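Local coordinates for protein butyryl-CoA dehydrogenase (Marinomonas mediterranea, PDB 6CXT) that binds flavin-adenine dinucleotide and belongs, by its three-part domain build, to the acyl-CoA dehydrogenase family of flavoproteins, at residues G82-G87 with F247-G252; D36-L41 with G45-P50; G289-S294 with F327-I332; G358-L361 with T365-I368. All blocks are in the same frame, centred on the assembly; numbering follows the deposited sequence.

Interaction 1 (G82-G87 with F247-G252). With EDO (1,2-ethanediol), chain E.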
loop_
_atom_site.group_PDB
_atom_site.type_symbol
_atom_site.label_atom_id
_atom_site.label_comp_id
_atom_site.label_asym_id
_atom_site.label_seq_id
_atom_site.Cartn_x
_atom_site.Cartn_y
_atom_site.Cartn_z
ATOM N N GLY B 82 17.132 -10.464 19.117
ATOM C CA GLY B 82 17.126 -9.567 20.293
ATOM C C GLY B 82 18.539 -9.483 20.841
ATOM O O GLY B 82 19.011 -8.399 21.246
ATOM N N LEU B 83 19.201 -10.634 20.850
ATOM C CA LEU B 83 20.587 -10.692 21.351
ATOM C C LEU B 83 21.534 -9.871 20.466
ATOM O O LEU B 83 22.373 -9.095 20.963
ATOM C CB LEU B 83 21.080 -12.144 21.517
ATOM C CG LEU B 83 22.563 -12.292 21.978
ATOM C CD1 LEU B 83 22.739 -11.652 23.333
ATOM C CD2 LEU B 83 22.938 -13.762 22.112
ATOM N N LEU B 84 21.408 -10.027 19.150
ATOM C CA LEU B 84 22.210 -9.245 18.202
ATOM C C LEU B 84 21.957 -7.760 18.377
ATOM O O LEU B 84 22.897 -6.963 18.278
ATOM C CB LEU B 84 21.903 -9.664 16.752
ATOM C CG LEU B 84 22.400 -11.088 16.459
ATOM C CD1 LEU B 84 21.944 -11.446 15.031
ATOM C CD2 LEU B 84 23.943 -11.235 16.625
ATOM N N PHE B 85 20.697 -7.415 18.585
ATOM C CA PHE B 85 20.258 -6.032 18.778
ATOM C C PHE B 85 20.938 -5.452 20.051
ATOM O O PHE B 85 21.500 -4.383 19.994
ATOM C CB PHE B 85 18.759 -6.016 18.931
ATOM C CG PHE B 85 18.196 -4.703 19.405
ATOM C CD1 PHE B 85 18.276 -3.566 18.627
ATOM C CD2 PHE B 85 17.510 -4.638 20.616
ATOM C CE1 PHE B 85 17.759 -2.317 19.096
ATOM C CE2 PHE B 85 16.983 -3.422 21.105
ATOM C CZ PHE B 85 17.081 -2.265 20.325
ATOM N N ALA B 86 20.848 -6.175 21.169
ATOM C CA ALA B 86 21.571 -5.764 22.425
ATOM C C ALA B 86 23.049 -5.483 22.132
ATOM O O ALA B 86 23.628 -4.492 22.628
ATOM C CB ALA B 86 21.406 -6.834 23.518
ATOM N N GLY B 87 23.669 -6.376 21.367
ATOM C CA GLY B 87 25.090 -6.306 21.073
ATOM C C GLY B 87 25.381 -5.097 20.214
ATOM O O GLY B 87 26.407 -4.431 20.383
ATOM N N PHE B 247 21.069 -1.996 11.840
ATOM C CA PHE B 247 19.924 -2.479 10.997
ATOM C C PHE B 247 20.363 -3.530 9.982
ATOM O O PHE B 247 19.513 -4.223 9.384
ATOM C CB PHE B 247 19.188 -1.261 10.369
ATOM C CG PHE B 247 18.309 -0.559 11.394
ATOM C CD1 PHE B 247 18.906 0.252 12.431
ATOM C CD2 PHE B 247 16.940 -0.761 11.426
ATOM C CE1 PHE B 247 18.144 0.756 13.440
ATOM C CE2 PHE B 247 16.143 -0.200 12.437
ATOM C CZ PHE B 247 16.755 0.539 13.454
ATOM N N ALA B 248 21.672 -3.683 9.807
ATOM C CA ALA B 248 22.214 -4.829 9.039
ATOM C C ALA B 248 21.686 -6.166 9.592
ATOM O O ALA B 248 21.478 -7.113 8.823
ATOM C CB ALA B 248 23.728 -4.816 9.062
ATOM N N ILE B 249 21.447 -6.233 10.914
ATOM C CA ILE B 249 20.865 -7.442 11.544
ATOM C C ILE B 249 19.600 -7.894 10.767
ATOM O O ILE B 249 19.414 -9.105 10.443
ATOM C CB ILE B 249 20.487 -7.217 13.024
ATOM C CG1 ILE B 249 21.756 -6.913 13.874
ATOM C CG2 ILE B 249 19.759 -8.436 13.581
ATOM C CD1 ILE B 249 21.380 -6.310 15.231
ATOM N N PHE B 250 18.734 -6.936 10.495
ATOM C CA PHE B 250 17.379 -7.274 10.029
ATOM C C PHE B 250 17.387 -7.606 8.543
ATOM O O PHE B 250 16.493 -8.291 8.077
ATOM C CB PHE B 250 16.466 -6.088 10.283
ATOM C CG PHE B 250 16.558 -5.602 11.717
ATOM C CD1 PHE B 250 16.423 -6.524 12.792
ATOM C CD2 PHE B 250 16.788 -4.234 12.001
ATOM C CE1 PHE B 250 16.575 -6.116 14.139
ATOM C CE2 PHE B 250 16.880 -3.807 13.343
ATOM C CZ PHE B 250 16.814 -4.728 14.399
ATOM N N VAL B 251 18.365 -7.101 7.808
ATOM C CA VAL B 251 18.547 -7.533 6.421
ATOM C C VAL B 251 18.885 -9.041 6.424
ATOM O O VAL B 251 18.289 -9.824 5.669
ATOM C CB VAL B 251 19.681 -6.743 5.717
ATOM C CG1 VAL B 251 20.041 -7.374 4.363
ATOM C CG2 VAL B 251 19.276 -5.266 5.522
ATOM N N GLY B 252 19.803 -9.473 7.286
ATOM C CA GLY B 252 20.028 -10.913 7.459
ATOM C C GLY B 252 18.767 -11.658 7.914
ATOM O O GLY B 252 18.420 -12.737 7.355
HETATM C C1 EDO E . 14.359 -12.724 21.219
HETATM O O1 EDO E . 15.509 -11.988 21.666
HETATM C C2 EDO E . 14.404 -13.162 19.734
HETATM O O2 EDO E . 14.513 -11.936 18.975
#
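The carbonyl oxygen of Leu84 is met from two quarters: Tyr46 OH, from the turn that follows helix 35-44, hydrogen-bonds to it, while Ile249 CD1 presses against Leu84 O at 3.5 Å. Within these segments the backbones are nearest at Leu84 CA and Ile249 CA, 7.0 Å apart. Ile249 does most of the reaching. Its chain runs out extended beyond CG1 (chi2 164°), and the terminal methyl arrives over the peptide between Leu84 and Phe85, with Ile249 CD1 3.6 Å from Phe85 N. The same methyl lies 3.7 Å from Leu84 CB, and the shorter branch, Ile249 CG2, rests 4.0 Å from Leu84 CD1, so both branches of the isoleucine bear on one leucine. This buried helix-helix contact joins helix 81-101 of the N-terminal helical domain to helix 248-267 of the C-terminal domain in the acyl-CoA dehydrogenase fold, beside the pocket where Phe85 touches both flavin-adenine dinucleotide and the ligand FK4. On the second helix, Ile249 CB sits above one face of the Phe250 ring, whose own edge meets Phe247. Near the beginning of helix 81-101, Gly82 N donates to O2 of a 1,2-ethanediol molecule, probably from the crystallisation liquor, at 3.0 Å. No polar bond joins the two segments; the contact is van der Waals, an isoleucine methyl against a leucine side chain and its peptide group. Cohesion here probably rests on that fit, and the buried carbonyl draws its extra polar partner from a third element, the tyrosine hydroxyl.

Interaction 2 (D36-L41 with G45-P50)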
loop_
_atom_site.group_PDB
_atom_site.type_symbol
_atom_site.label_atom_id
_atom_site.label_comp_id
_atom_site.label_asym_id
_atom_site.label_seq_id
_atom_site.Cartn_x
_atom_site.Cartn_y
_atom_site.Cartn_z
ATOM N N ASP B 36 25.784 -16.560 28.239
ATOM C CA ASP B 36 26.751 -17.415 27.568
ATOM C C ASP B 36 26.832 -17.101 26.059
ATOM O O ASP B 36 27.930 -17.095 25.481
ATOM C CB ASP B 36 26.433 -18.892 27.768
ATOM C CG ASP B 36 26.743 -19.365 29.178
ATOM O OD1 ASP B 36 27.655 -18.788 29.818
ATOM O OD2 ASP B 36 26.051 -20.284 29.662
ATOM N N ASN B 37 25.672 -16.895 25.430
ATOM C CA ASN B 37 25.656 -16.523 24.007
ATOM C C ASN B 37 26.259 -15.142 23.761
ATOM O O ASN B 37 26.942 -14.961 22.785
ATOM C CB ASN B 37 24.236 -16.652 23.415
ATOM C CG ASN B 37 23.820 -18.112 23.250
ATOM O OD1 ASN B 37 24.666 -19.022 23.278
ATOM N ND2 ASN B 37 22.540 -18.345 23.115
ATOM N N TRP B 38 25.962 -14.175 24.626
ATOM C CA TRP B 38 26.648 -12.866 24.593
ATOM C C TRP B 38 28.186 -13.070 24.572
ATOM O O TRP B 38 28.891 -12.570 23.677
ATOM C CB TRP B 38 26.185 -12.022 25.790
ATOM C CG TRP B 38 26.941 -10.732 25.892
ATOM C CD1 TRP B 38 28.135 -10.548 26.537
ATOM C CD2 TRP B 38 26.568 -9.467 25.331
ATOM N NE1 TRP B 38 28.542 -9.231 26.405
ATOM C CE2 TRP B 38 27.592 -8.542 25.682
ATOM C CE3 TRP B 38 25.427 -9.005 24.616
ATOM C CZ2 TRP B 38 27.542 -7.167 25.323
ATOM C CZ3 TRP B 38 25.359 -7.670 24.245
ATOM C CH2 TRP B 38 26.441 -6.742 24.601
ATOM N N ASN B 39 28.715 -13.869 25.511
ATOM C CA ASN B 39 30.168 -14.104 25.573
ATOM C C ASN B 39 30.684 -14.839 24.325
ATOM O O ASN B 39 31.763 -14.518 23.824
ATOM C CB ASN B 39 30.571 -14.860 26.880
ATOM C CG ASN B 39 30.289 -14.038 28.135
ATOM O OD1 ASN B 39 30.229 -12.811 28.081
ATOM N ND2 ASN B 39 30.098 -14.716 29.266
ATOM N N ALA B 40 29.878 -15.759 23.784
ATOM C CA ALA B 40 30.249 -16.419 22.531
ATOM C C ALA B 40 30.371 -15.440 21.359
ATOM O O ALA B 40 31.336 -15.505 20.563
ATOM C CB ALA B 40 29.333 -17.584 22.214
ATOM N N LEU B 41 29.416 -14.510 21.270
ATOM C CA LEU B 41 29.523 -13.425 20.287
ATOM C C LEU B 41 30.772 -12.559 20.540
ATOM O O LEU B 41 31.429 -12.153 19.600
ATOM C CB LEU B 41 28.267 -12.509 20.344
ATOM C CG LEU B 41 27.056 -13.117 19.615
ATOM C CD1 LEU B 41 25.762 -12.466 20.099
ATOM C CD2 LEU B 41 27.217 -12.982 18.086
ATOM N N GLY B 45 34.048 -12.045 17.984
ATOM C CA GLY B 45 34.573 -10.740 17.613
ATOM C C GLY B 45 33.506 -9.698 17.304
ATOM O O GLY B 45 33.851 -8.617 16.843
ATOM N N TYR B 46 32.220 -10.012 17.555
ATOM C CA TYR B 46 31.047 -9.095 17.252
ATOM C C TYR B 46 31.190 -7.710 17.848
ATOM O O TYR B 46 30.826 -6.712 17.225
ATOM C CB TYR B 46 29.759 -9.736 17.811
ATOM C CG TYR B 46 28.429 -9.057 17.494
ATOM C CD1 TYR B 46 28.152 -8.599 16.204
ATOM C CD2 TYR B 46 27.423 -8.929 18.467
ATOM C CE1 TYR B 46 26.931 -8.022 15.901
ATOM C CE2 TYR B 46 26.162 -8.348 18.173
ATOM C CZ TYR B 46 25.939 -7.885 16.894
ATOM O OH TYR B 46 24.744 -7.308 16.534
ATOM N N PHE B 47 31.690 -7.619 19.090
ATOM C CA PHE B 47 31.730 -6.309 19.724
ATOM C C PHE B 47 32.991 -5.548 19.371
ATOM O O PHE B 47 33.091 -4.360 19.654
ATOM C CB PHE B 47 31.637 -6.416 21.251
ATOM C CG PHE B 47 30.540 -7.311 21.717
ATOM C CD1 PHE B 47 29.206 -7.021 21.408
ATOM C CD2 PHE B 47 30.829 -8.441 22.455
ATOM C CE1 PHE B 47 28.216 -7.853 21.834
ATOM C CE2 PHE B 47 29.822 -9.268 22.889
ATOM C CZ PHE B 47 28.509 -8.978 22.556
ATOM N N GLY B 48 33.945 -6.231 18.762
ATOM C CA GLY B 48 35.179 -5.579 18.372
ATOM C C GLY B 48 35.303 -5.266 16.905
ATOM O O GLY B 48 36.331 -4.753 16.497
ATOM N N LEU B 49 34.275 -5.549 16.091
ATOM C CA LEU B 49 34.442 -5.380 14.625
ATOM C C LEU B 49 34.981 -4.007 14.193
ATOM O O LEU B 49 35.920 -3.972 13.391
ATOM C CB LEU B 49 33.164 -5.741 13.819
ATOM C CG LEU B 49 32.512 -7.079 14.152
ATOM C CD1 LEU B 49 31.101 -7.179 13.548
ATOM C CD2 LEU B 49 33.413 -8.163 13.607
ATOM N N PRO B 50 34.406 -2.889 14.699
ATOM C CA PRO B 50 34.907 -1.609 14.235
ATOM C C PRO B 50 35.927 -0.944 15.199
ATOM O O PRO B 50 36.143 0.257 15.083
ATOM C CB PRO B 50 33.642 -0.744 14.225
ATOM C CG PRO B 50 32.808 -1.292 15.362
ATOM C CD PRO B 50 33.271 -2.707 15.617
#
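Trp38 and Phe47 meet face to face in an offset stack, their ring centroids 4.1 Å apart and their planes tilted by 29°. The tilt drives one corner of the phenyl ring inward: Phe47 CZ lies over the middle of the indole, 3.3 Å from Trp38 CE2, while Phe47 CE1 hangs above the far rim, 3.5 Å from Trp38 CH2. Phe47 CE2 leans the other way and comes 3.5 Å from Trp38 O, so the ring touches both the indole and the backbone of the helix. With its CG anti to the backbone N (chi1 175°), the tryptophan swings its rings along the flank of the helix to where the returning chain brings the phenylalanine. Beside this stack, Leu41 and Tyr46 run alongside one another, pointing the same way, with Leu41 CB 4.0 Å from Tyr46 CB. The backbone turn that brings the second segment back is held at one oxygen: Leu41 O accepts from Gly45 N at 3.1 Å and from Tyr46 N at 3.1 Å, the two donors coming from opposite faces of the carbonyl plane. Farther out, His90 of helix 81-101 meets both stacked rings edge to face, and Trp38 NE1 is held by Gly117 O, which helps fix the rotation of the indole. Gly45, at a phi of 113°, stands as the C-prime residue of a Schellman motif, the classic way for a helix to stop and turn back; here it ends helix 35-44 and folds the following loop over an aromatic cluster of the N-terminal helical domain.

Interaction 3 (G289-S294 with F327-I332)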
loop_
_atom_site.group_PDB
_atom_site.type_symbol
_atom_site.label_atom_id
_atom_site.label_comp_id
_atom_site.label_asym_id
_atom_site.label_seq_id
_atom_site.Cartn_x
_atom_site.Cartn_y
_atom_site.Cartn_z
ATOM N N GLY B 289 11.260 -10.743 -1.900
ATOM C CA GLY B 289 12.622 -10.758 -2.503
ATOM C C GLY B 289 13.002 -9.362 -3.027
ATOM O O GLY B 289 14.141 -8.892 -2.860
ATOM N N VAL B 290 12.038 -8.703 -3.645
ATOM C CA VAL B 290 12.272 -7.343 -4.170
ATOM C C VAL B 290 12.639 -6.363 -3.016
ATOM O O VAL B 290 13.666 -5.643 -3.076
ATOM C CB VAL B 290 11.053 -6.824 -4.942
ATOM C CG1 VAL B 290 11.262 -5.336 -5.359
ATOM C CG2 VAL B 290 10.785 -7.727 -6.182
ATOM N N ARG B 291 11.786 -6.342 -2.008
ATOM C CA ARG B 291 12.002 -5.416 -0.897
ATOM C C ARG B 291 13.325 -5.720 -0.164
ATOM O O ARG B 291 14.000 -4.793 0.276
ATOM C CB ARG B 291 10.809 -5.465 0.068
ATOM C CG ARG B 291 9.549 -4.813 -0.557
ATOM C CD ARG B 291 8.443 -4.712 0.538
ATOM N NE ARG B 291 8.277 -6.005 1.278
ATOM C CZ ARG B 291 7.279 -6.890 1.101
ATOM N NH1 ARG B 291 6.346 -6.673 0.185
ATOM N NH2 ARG B 291 7.256 -8.017 1.842
ATOM N N LEU B 292 13.715 -7.001 -0.112
ATOM C CA LEU B 292 14.965 -7.362 0.498
ATOM C C LEU B 292 16.180 -6.929 -0.339
ATOM O O LEU B 292 17.154 -6.366 0.200
ATOM C CB LEU B 292 14.993 -8.876 0.758
ATOM C CG LEU B 292 16.324 -9.422 1.317
ATOM C CD1 LEU B 292 16.701 -8.683 2.630
ATOM C CD2 LEU B 292 16.135 -10.909 1.625
ATOM N N GLU B 293 16.153 -7.181 -1.652
ATOM C CA GLU B 293 17.279 -6.700 -2.495
ATOM C C GLU B 293 17.446 -5.194 -2.350
ATOM O O GLU B 293 18.562 -4.690 -2.181
ATOM C CB GLU B 293 17.132 -7.080 -3.990
ATOM C CG GLU B 293 18.413 -6.729 -4.761
ATOM C CD GLU B 293 18.226 -6.695 -6.282
ATOM O OE1 GLU B 293 17.961 -5.599 -6.825
ATOM O OE2 GLU B 293 18.308 -7.771 -6.931
ATOM N N SER B 294 16.318 -4.493 -2.414
ATOM C CA SER B 294 16.290 -3.074 -2.240
ATOM C C SER B 294 16.906 -2.641 -0.885
ATOM O O SER B 294 17.812 -1.789 -0.876
ATOM C CB SER B 294 14.838 -2.622 -2.285
ATOM O OG SER B 294 14.741 -1.234 -1.934
ATOM N N PHE B 327 11.134 -5.153 7.053
ATOM C CA PHE B 327 11.192 -6.188 8.045
ATOM C C PHE B 327 9.801 -6.410 8.635
ATOM O O PHE B 327 9.389 -7.548 8.837
ATOM C CB PHE B 327 12.298 -5.884 9.104
ATOM C CG PHE B 327 12.548 -6.977 10.111
ATOM C CD1 PHE B 327 12.360 -8.346 9.804
ATOM C CD2 PHE B 327 13.092 -6.638 11.370
ATOM C CE1 PHE B 327 12.664 -9.362 10.745
ATOM C CE2 PHE B 327 13.366 -7.637 12.300
ATOM C CZ PHE B 327 13.150 -8.998 11.993
ATOM N N VAL B 328 9.038 -5.346 8.846
ATOM C CA VAL B 328 7.645 -5.508 9.307
ATOM C C VAL B 328 6.831 -6.277 8.221
ATOM O O VAL B 328 6.087 -7.219 8.530
ATOM C CB VAL B 328 6.997 -4.091 9.566
ATOM C CG1 VAL B 328 5.467 -4.187 9.721
ATOM C CG2 VAL B 328 7.585 -3.480 10.864
ATOM N N GLN B 329 6.996 -5.905 6.966
ATOM C CA GLN B 329 6.242 -6.569 5.902
ATOM C C GLN B 329 6.664 -8.045 5.795
ATOM O O GLN B 329 5.822 -8.909 5.578
ATOM C CB GLN B 329 6.444 -5.844 4.578
ATOM C CG GLN B 329 5.942 -4.393 4.576
ATOM C CD GLN B 329 6.322 -3.666 3.318
ATOM O OE1 GLN B 329 7.455 -3.163 3.193
ATOM N NE2 GLN B 329 5.398 -3.574 2.381
ATOM N N SER B 330 7.963 -8.289 5.931
ATOM C CA SER B 330 8.509 -9.650 5.894
ATOM C C SER B 330 7.888 -10.529 7.019
ATOM O O SER B 330 7.453 -11.673 6.791
ATOM C CB SER B 330 10.044 -9.598 6.058
ATOM O OG SER B 330 10.574 -10.945 5.976
ATOM N N GLY B 331 7.833 -9.973 8.253
ATOM C CA GLY B 331 7.232 -10.679 9.378
ATOM C C GLY B 331 5.752 -11.009 9.099
ATOM O O GLY B 331 5.294 -12.116 9.409
ATOM N N ILE B 332 4.993 -10.055 8.575
ATOM C CA ILE B 332 3.609 -10.320 8.295
ATOM C C ILE B 332 3.478 -11.356 7.141
ATOM O O ILE B 332 2.730 -12.336 7.239
ATOM C CB ILE B 332 2.875 -9.022 7.910
ATOM C CG1 ILE B 332 2.792 -8.077 9.155
ATOM C CG2 ILE B 332 1.468 -9.325 7.354
ATOM C CD1 ILE B 332 2.534 -6.639 8.690
#
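Helices 279-306 and 313-338 run in broadly opposite directions here, and their backbones stay well apart, with Arg291 CA 9.0 Å from Gln329 CA. A long side chain bridges the gap. Arg291 leaves its helix extended as far as CD and then bends (chi3 -48°), which lays the guanidinium across the start of the Gln329 side chain. Gln329 CB sits above one face of that group, toward its rim, 3.7 Å from Arg291 CZ and 3.6 Å from Arg291 NH2. This is contact of a flat cation with an aliphatic carbon; the charge of the guanidinium is met elsewhere. Arg291 NH2 forms a salt bridge with Asp333, one helical turn beyond Gln329, which probably helps keep the guanidinium over Gln329. Ser330 stands at the margin, its N 4.2 Å from Arg291 NH2. Inward, the Ser330 hydroxyl bonds to Asp257 of helix 248-267, on which Leu292 and Phe327 also pack, while Phe327 and Val328 reach helix 351-359. Outward, Ser294 pairs with Ser294 of a second subunit and Ile332 packs on Ile332 of a third, so these helices belong both to the C-terminal bundle and to the subunit interfaces.

Interaction 4 (G358-L361 with T365-I368). With FAD (flavin-adenine dinucleotide), chain D.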
loop_
_atom_site.group_PDB
_atom_site.type_symbol
_atom_site.label_atom_id
_atom_site.label_comp_id
_atom_site.label_asym_id
_atom_site.label_seq_id
_atom_site.Cartn_x
_atom_site.Cartn_y
_atom_site.Cartn_z
ATOM N N GLY B 358 9.526 -3.442 16.736
ATOM C CA GLY B 358 10.537 -2.667 17.510
ATOM C C GLY B 358 11.381 -1.796 16.565
ATOM O O GLY B 358 11.602 -0.605 16.843
ATOM N N SER B 359 11.812 -2.382 15.430
ATOM C CA SER B 359 12.793 -1.755 14.541
ATOM C C SER B 359 12.264 -0.452 13.875
ATOM O O SER B 359 13.100 0.380 13.466
ATOM C CB SER B 359 13.314 -2.717 13.486
ATOM O OG SER B 359 12.330 -2.832 12.434
ATOM N N VAL B 360 10.939 -0.292 13.735
ATOM C CA VAL B 360 10.340 0.986 13.230
ATOM C C VAL B 360 10.151 2.061 14.349
ATOM O O VAL B 360 9.651 3.162 14.064
ATOM C CB VAL B 360 8.989 0.801 12.495
ATOM C CG1 VAL B 360 9.221 -0.164 11.305
ATOM C CG2 VAL B 360 7.929 0.196 13.426
ATOM N N LEU B 361 10.534 1.716 15.578
ATOM C CA LEU B 361 10.461 2.668 16.713
ATOM C C LEU B 361 11.845 3.096 17.192
ATOM O O LEU B 361 12.113 4.315 17.228
ATOM C CB LEU B 361 9.722 2.023 17.886
ATOM C CG LEU B 361 8.292 1.594 17.535
ATOM C CD1 LEU B 361 7.698 0.889 18.738
ATOM C CD2 LEU B 361 7.381 2.765 17.049
ATOM N N THR B 365 11.770 6.844 15.164
ATOM C CA THR B 365 10.664 6.187 14.456
ATOM C C THR B 365 10.740 6.432 12.944
ATOM O O THR B 365 11.473 7.348 12.446
ATOM C CB THR B 365 9.290 6.661 14.906
ATOM O OG1 THR B 365 9.077 8.015 14.434
ATOM C CG2 THR B 365 9.122 6.570 16.461
ATOM N N SER B 366 9.937 5.654 12.185
ATOM C CA SER B 366 9.881 5.893 10.737
ATOM C C SER B 366 9.531 7.363 10.439
ATOM O O SER B 366 9.988 7.921 9.455
ATOM C CB SER B 366 8.785 4.920 10.163
ATOM O OG SER B 366 9.330 3.588 10.405
ATOM N N ASP B 367 8.635 7.949 11.230
ATOM C CA ASP B 367 8.246 9.362 10.990
ATOM C C ASP B 367 9.443 10.279 11.127
ATOM O O ASP B 367 9.562 11.219 10.351
ATOM C CB ASP B 367 7.134 9.781 11.939
ATOM C CG ASP B 367 5.902 8.874 11.809
ATOM O OD1 ASP B 367 5.521 8.553 10.632
ATOM O OD2 ASP B 367 5.334 8.475 12.850
ATOM N N ILE B 368 10.335 9.986 12.104
ATOM C CA ILE B 368 11.535 10.810 12.301
ATOM C C ILE B 368 12.531 10.612 11.179
ATOM O O ILE B 368 13.167 11.553 10.677
ATOM C CB ILE B 368 12.162 10.475 13.681
ATOM C CG1 ILE B 368 11.309 11.031 14.808
ATOM C CG2 ILE B 368 13.638 10.890 13.799
ATOM C CD1 ILE B 368 10.623 12.359 14.630
HETATM P PA FAD D . 6.894 9.606 20.741
HETATM O O1A FAD D . 8.145 10.397 20.408
HETATM O O2A FAD D . 5.920 9.956 21.853
HETATM O O5B FAD D . 6.084 9.379 19.348
HETATM C C5B FAD D . 4.740 8.845 19.313
HETATM C C4B FAD D . 4.288 8.994 17.845
HETATM O O4B FAD D . 4.350 10.389 17.452
HETATM C C3B FAD D . 5.205 8.218 16.907
HETATM O O3B FAD D . 4.339 7.775 15.853
HETATM C C2B FAD D . 6.123 9.323 16.339
HETATM O O2B FAD D . 6.735 8.986 15.069
HETATM C C1B FAD D . 5.159 10.547 16.299
HETATM N N9A FAD D . 5.965 11.786 16.282
HETATM C C8A FAD D . 6.683 12.321 17.305
HETATM N N7A FAD D . 7.385 13.422 16.859
HETATM C C5A FAD D . 7.125 13.575 15.531
HETATM C C6A FAD D . 7.503 14.511 14.439
HETATM N N6A FAD D . 8.382 15.554 14.648
HETATM N N1A FAD D . 6.975 14.276 13.200
HETATM C C2A FAD D . 6.117 13.235 12.925
HETATM N N3A FAD D . 5.724 12.372 13.889
HETATM C C4A FAD D . 6.184 12.480 15.166
HETATM N N1 FAD D . 15.943 4.911 23.893
HETATM C C2 FAD D . 17.202 5.078 24.437
HETATM O O2 FAD D . 17.482 6.242 24.838
HETATM N N3 FAD D . 18.113 4.071 24.566
HETATM C C4 FAD D . 17.803 2.808 24.212
HETATM O O4 FAD D . 18.637 1.911 24.346
HETATM C C4X FAD D . 16.446 2.538 23.624
HETATM N N5 FAD D . 16.031 1.301 23.266
HETATM C C5X FAD D . 14.778 1.047 22.798
HETATM C C6 FAD D . 14.443 -0.292 22.460
HETATM C C7 FAD D . 13.143 -0.578 21.993
HETATM C C7M FAD D . 12.786 -2.008 21.673
HETATM C C8 FAD D . 12.148 0.498 21.848
HETATM C C8M FAD D . 10.778 0.201 21.337
HETATM C C9 FAD D . 12.483 1.835 22.150
HETATM C C9A FAD D . 13.784 2.131 22.619
HETATM N N10 FAD D . 14.175 3.461 22.975
HETATM C C10 FAD D . 15.503 3.677 23.484
HETATM C "C1'" FAD D . 13.253 4.582 22.869
HETATM C "C2'" FAD D . 13.076 4.952 21.377
HETATM O "O2'" FAD D . 14.233 5.579 20.796
HETATM C "C3'" FAD D . 11.804 5.772 21.239
HETATM O "O3'" FAD D . 10.712 4.886 21.561
HETATM C "C4'" FAD D . 11.576 6.545 19.928
HETATM O "O4'" FAD D . 12.558 7.623 19.799
HETATM C "C5'" FAD D . 10.171 7.163 19.884
HETATM O "O5'" FAD D . 9.970 7.894 21.100
HETATM P P FAD D . 8.651 7.659 21.924
HETATM O O1P FAD D . 8.632 8.591 23.140
HETATM O O2P FAD D . 8.414 6.197 22.251
HETATM O O3P FAD D . 7.415 8.102 21.002
#
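Val360 and Thr365 lie at the two ends of the short loop between helices 351-359 and 366-377, and Thr365 is the N-cap of the second helix. The close side of the contact gathers on one oxygen. Val360 O accepts from Ser366 N at 3.1 Å, so the start of the helix is held by one hydrogen bond, with a weaker CA-H...O contact from Thr365 CA beside it, at 3.2 Å from Val360 O. Ser366 OG rests 3.5 Å from Val360 CB, its hydroxyl held by Glu325 of helix 313-338. The Leu361 side is looser. There Leu361 O and Thr365 N come near each other at an angle too poor for bonding, and Leu361 CD2 and Thr365 CG2 stand 4.2 Å apart. Flavin-adenine dinucleotide lies along this flank, with Leu361 O near the ribityl C4'. A third subunit covers both parts, Arg336 on Val360 and Ser366 and Gly339 on Leu361. Thr365 holds OG1 between its backbone N and carbonyl carbon (chi1 71°), from where it accepts a weak bond from Ile368 N and still donates to the cofactor. Ile368 CD1 meanwhile touches the adenine. The ribose hydroxyl of the adenosine is held by two residues at the start of helix 366-377: O2B accepts from Thr365 OG1 at 2.6 Å and donates to Asp367 OD2 at 2.7 Å.

Along the chain the four contacts come in series: interaction 2 closes first, then interactions 1, 3 and 4. Interaction 1 is the hub, about 6 Å from the chain's centre, joining the N-terminal helical domain to the C-terminal one. Its centre lies about 12 Å from that of interaction 2, to which helix 81-101 connects it, and about 15 Å from those of interactions 3 and 4, which it touches through Phe250 on Phe327 and Phe247 on Ser359. Interactions 3 and 4 share the C-terminal domain and meet where Val328 packs on Val360. Interactions 2 and 4 stand about 26 Å apart, centre to centre, so the contacts run from the N-terminal helices through interaction 1 to the C-terminal ones, where interaction 4 binds the cofactor.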